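Local coordinates for gluconate kinase (Lactobacillus acidophilus, PDB 3LL3), which binds ATP and D-xylulose and probably phosphorylates a sugar or sugar acid such as gluconate, at residues 142-145 with 146-149; 189-192 with 193-196. All blocks are in the same frame, centred on the assembly; numbering follows the deposited sequence.

Both contacts are the first turn of a short helix in the N-terminal half of this FGGY kinase, away from the sugar and nucleotide sites. Contact 1 starts helix 145-150 and contact 2 starts helix 191-197. Their centres lie about 19 Å apart, and their nearest atoms stay about 7 Å apart without touching. Contact 1 is a surface turn, held by two backbone hydrogen bonds, with a valine methyl beside the first carbonyl. Contact 2 is partly buried. It adds an aspartate side-chain cap and a tryptophan-leucine contact to its backbone bonds. The N-cap residues differ to match: K144 offers its carbonyl, while D190 offers both carbonyl and carboxylate.

Contact 1 of 2, residues 142-145 with 146-149; sequences NKKT and EVFS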
# COMPACT_ATOMS: atom_id res chain seq x y z
N ASN A 142 -2.85 1.72 -40.60
CA ASN A 142 -1.47 1.25 -40.60
C ASN A 142 -1.37 -0.28 -40.56
O ASN A 142 -0.50 -0.85 -41.21
CB ASN A 142 -0.70 1.86 -39.43
CG ASN A 142 0.77 1.43 -39.40
OD1 ASN A 142 1.20 0.69 -38.51
ND2 ASN A 142 1.55 1.91 -40.38
N LYS A 143 -2.27 -0.93 -39.83
CA LYS A 143 -2.12 -2.37 -39.58
C LYS A 143 -3.17 -3.26 -40.25
O LYS A 143 -3.01 -4.48 -40.28
CB LYS A 143 -2.08 -2.65 -38.07
CG LYS A 143 -1.28 -1.65 -37.27
CD LYS A 143 -0.44 -2.32 -36.18
CE LYS A 143 1.01 -2.50 -36.61
NZ LYS A 143 1.09 -3.28 -37.88
N LYS A 144 -4.24 -2.66 -40.76
CA LYS A 144 -5.29 -3.41 -41.43
C LYS A 144 -5.62 -2.70 -42.74
O LYS A 144 -6.76 -2.30 -42.98
CB LYS A 144 -6.55 -3.48 -40.55
CG LYS A 144 -6.80 -4.83 -39.89
CD LYS A 144 -5.64 -5.25 -39.01
CE LYS A 144 -5.80 -6.70 -38.54
NZ LYS A 144 -6.96 -6.89 -37.62
N THR A 145 -4.60 -2.55 -43.58
CA THR A 145 -4.72 -1.76 -44.80
C THR A 145 -5.87 -2.20 -45.71
O THR A 145 -6.50 -1.38 -46.39
CB THR A 145 -3.41 -1.78 -45.61
OG1 THR A 145 -3.64 -1.20 -46.90
CG2 THR A 145 -2.90 -3.21 -45.79
N GLU A 146 -6.14 -3.50 -45.73
CA GLU A 146 -7.16 -4.05 -46.61
C GLU A 146 -8.55 -3.49 -46.28
O GLU A 146 -9.21 -2.89 -47.14
CB GLU A 146 -7.17 -5.58 -46.53
CG GLU A 146 -8.20 -6.25 -47.42
CD GLU A 146 -7.83 -6.20 -48.89
OE1 GLU A 146 -7.01 -7.04 -49.32
OE2 GLU A 146 -8.35 -5.32 -49.61
N VAL A 147 -8.98 -3.67 -45.03
CA VAL A 147 -10.28 -3.16 -44.61
C VAL A 147 -10.31 -1.64 -44.71
O VAL A 147 -11.30 -1.07 -45.14
CB VAL A 147 -10.65 -3.57 -43.17
CG1 VAL A 147 -10.44 -5.06 -42.97
CG2 VAL A 147 -9.84 -2.80 -42.17
N PHE A 148 -9.22 -0.98 -44.33
CA PHE A 148 -9.21 0.48 -44.44
C PHE A 148 -9.48 0.92 -45.87
O PHE A 148 -10.23 1.87 -46.11
CB PHE A 148 -7.91 1.10 -43.96
CG PHE A 148 -8.04 2.57 -43.68
CD1 PHE A 148 -8.56 3.01 -42.46
CD2 PHE A 148 -7.71 3.50 -44.64
CE1 PHE A 148 -8.71 4.35 -42.22
CE2 PHE A 148 -7.87 4.85 -44.39
CZ PHE A 148 -8.36 5.28 -43.18
N SER A 149 -8.86 0.23 -46.82
CA SER A 149 -9.05 0.53 -48.24
C SER A 149 -10.50 0.43 -48.67
O SER A 149 -11.00 1.26 -49.44
CB SER A 149 -8.19 -0.42 -49.08
OG SER A 149 -8.30 -0.10 -50.45
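K144 meets V147 and F148 where one helix ends and the next begins. It is the first residue to leave the helical conformation after helix 133-143, and it is also the N-cap of helix 145-150. One residue thus forms the joint between two helices. Its carbonyl starts the new helix: F148 N donates to K144 O at 3.1 Å. The bond is nearly straight, with an N-H...O angle of 171°, and the donor sits almost in line with the carbonyl. V147 packs beside the same oxygen. With CG1 anti to the carbonyl carbon (chi1 -49°), V147 CG2 falls between the backbone N and the carbonyl carbon, 3.2 Å from K144 O. The methyl also touches the K144 side chain, with V147 CG2 3.7 Å from K144 CB. Beyond CB the lysine chain bends and leads away from the turn, and the side chain also touches W139 of the preceding helix.

T145 supplies the next carbonyl. S149 N donates to T145 O at 2.9 Å, the next bond of the same first turn. F148 CB sits by both carbonyls, but its ring leads away from the turn, and the side chain touches K141 of helix 133-143. This is a helix start at the surface, away from the ligand sites. In the second bond the S149 donor is tilted 29° from the plane of the T145 carbonyl.

Contact 2 of 2, residues 189-192 with 193-196; sequences WDQE and LLDI
D195 N donates to Q191 O at 2.9 Å, the shortest hydrogen bond in the first turn of helix 191-197. An N-cap opens this turn. D190 stands right before the helix, and its carboxylate takes a backbone N-H of the first turn: L193 N donates to D190 OD2 at 3.0 Å. The bond uses the anti lone pair of OD2, on the side away from OD1. CG lies anti to the D190 backbone N (chi1 -172°), and this swings the carboxylate over the start of the helix. The L193 side chain runs past the same group, with its CG 3.5 Å from D190 OD2.

The other backbone bonds lie on either side of the first. L194 N donates to D190 O at 3.0 Å, so D190 O accepts the first helical backbone bond while its carboxylate makes the cap. I196 N donates to E192 O at 3.2 Å. The I196 side chain passes close to that last carbonyl, its CG1 lying 3.4 Å from E192 O.

Several of these side chains also reach neighbouring elements. D190 OD1 and E192 OE1 both form salt bridges with K123 of helix 116-124, which probably offsets the negative charge at the capped end, and E192 OE2 is hydrogen-bonded to Q119 NE2. L193 packs on I120 and T124 of that helix, and I196 on F116, so the short helix lies against helix 116-124. On the loop side, W189 touches T179 and I181, and both W189 and L194 touch L204. W189 and L194 also meet directly. The leucine reaches back past the N-cap, and its CD1 comes to 3.6 Å from W189 CB.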
# COMPACT_ATOMS: atom_id res chain seq x y z
N TRP A 189 -16.28 18.35 -38.58
CA TRP A 189 -15.03 17.58 -38.62
C TRP A 189 -13.84 18.51 -38.82
O TRP A 189 -13.92 19.47 -39.57
CB TRP A 189 -15.07 16.54 -39.74
CG TRP A 189 -16.29 15.68 -39.72
CD1 TRP A 189 -17.22 15.52 -40.72
CD2 TRP A 189 -16.75 14.88 -38.62
NE1 TRP A 189 -18.21 14.66 -40.31
CE2 TRP A 189 -17.95 14.26 -39.03
CE3 TRP A 189 -16.26 14.61 -37.35
CZ2 TRP A 189 -18.65 13.38 -38.20
CZ3 TRP A 189 -16.97 13.76 -36.52
CH2 TRP A 189 -18.14 13.15 -36.95
N ASP A 190 -12.74 18.22 -38.12
CA ASP A 190 -11.51 19.00 -38.24
C ASP A 190 -10.80 18.60 -39.56
O ASP A 190 -10.39 17.44 -39.71
CB ASP A 190 -10.60 18.72 -37.04
CG ASP A 190 -9.40 19.64 -36.99
OD1 ASP A 190 -9.46 20.65 -36.28
OD2 ASP A 190 -8.39 19.36 -37.69
N GLN A 191 -10.69 19.54 -40.50
CA GLN A 191 -10.12 19.21 -41.82
C GLN A 191 -8.70 18.67 -41.77
O GLN A 191 -8.35 17.72 -42.48
CB GLN A 191 -10.16 20.40 -42.77
CG GLN A 191 -9.76 20.00 -44.21
CD GLN A 191 -10.78 19.06 -44.84
OE1 GLN A 191 -10.45 17.94 -45.25
NE2 GLN A 191 -12.03 19.49 -44.89
N GLU A 192 -7.86 19.31 -40.96
CA GLU A 192 -6.50 18.85 -40.72
C GLU A 192 -6.46 17.39 -40.24
O GLU A 192 -5.66 16.60 -40.73
CB GLU A 192 -5.83 19.78 -39.72
CG GLU A 192 -4.36 19.56 -39.54
CD GLU A 192 -3.71 20.63 -38.66
OE1 GLU A 192 -4.39 21.63 -38.29
OE2 GLU A 192 -2.51 20.47 -38.35
N LEU A 193 -7.31 17.04 -39.28
CA LEU A 193 -7.34 15.66 -38.79
C LEU A 193 -7.86 14.67 -39.86
O LEU A 193 -7.37 13.54 -39.97
CB LEU A 193 -8.16 15.56 -37.49
CG LEU A 193 -7.57 16.24 -36.24
CD1 LEU A 193 -8.51 16.11 -35.04
CD2 LEU A 193 -6.16 15.70 -35.90
N LEU A 194 -8.86 15.08 -40.63
CA LEU A 194 -9.37 14.25 -41.72
C LEU A 194 -8.25 13.98 -42.74
O LEU A 194 -8.09 12.86 -43.23
CB LEU A 194 -10.54 14.94 -42.43
CG LEU A 194 -11.89 15.05 -41.72
CD1 LEU A 194 -12.84 15.90 -42.55
CD2 LEU A 194 -12.47 13.67 -41.46
N ASP A 195 -7.46 15.01 -43.03
CA ASP A 195 -6.38 14.85 -44.01
C ASP A 195 -5.31 13.86 -43.53
O ASP A 195 -4.84 13.03 -44.31
CB ASP A 195 -5.78 16.21 -44.37
CG ASP A 195 -6.73 17.03 -45.24
OD1 ASP A 195 -7.69 16.45 -45.79
OD2 ASP A 195 -6.54 18.26 -45.35
N ILE A 196 -4.99 13.91 -42.25
CA ILE A 196 -4.04 12.97 -41.64
C ILE A 196 -4.60 11.54 -41.65
O ILE A 196 -3.87 10.57 -41.88
CB ILE A 196 -3.67 13.39 -40.21
CG1 ILE A 196 -2.89 14.71 -40.23
CG2 ILE A 196 -2.85 12.31 -39.52
CD1 ILE A 196 -2.87 15.43 -38.90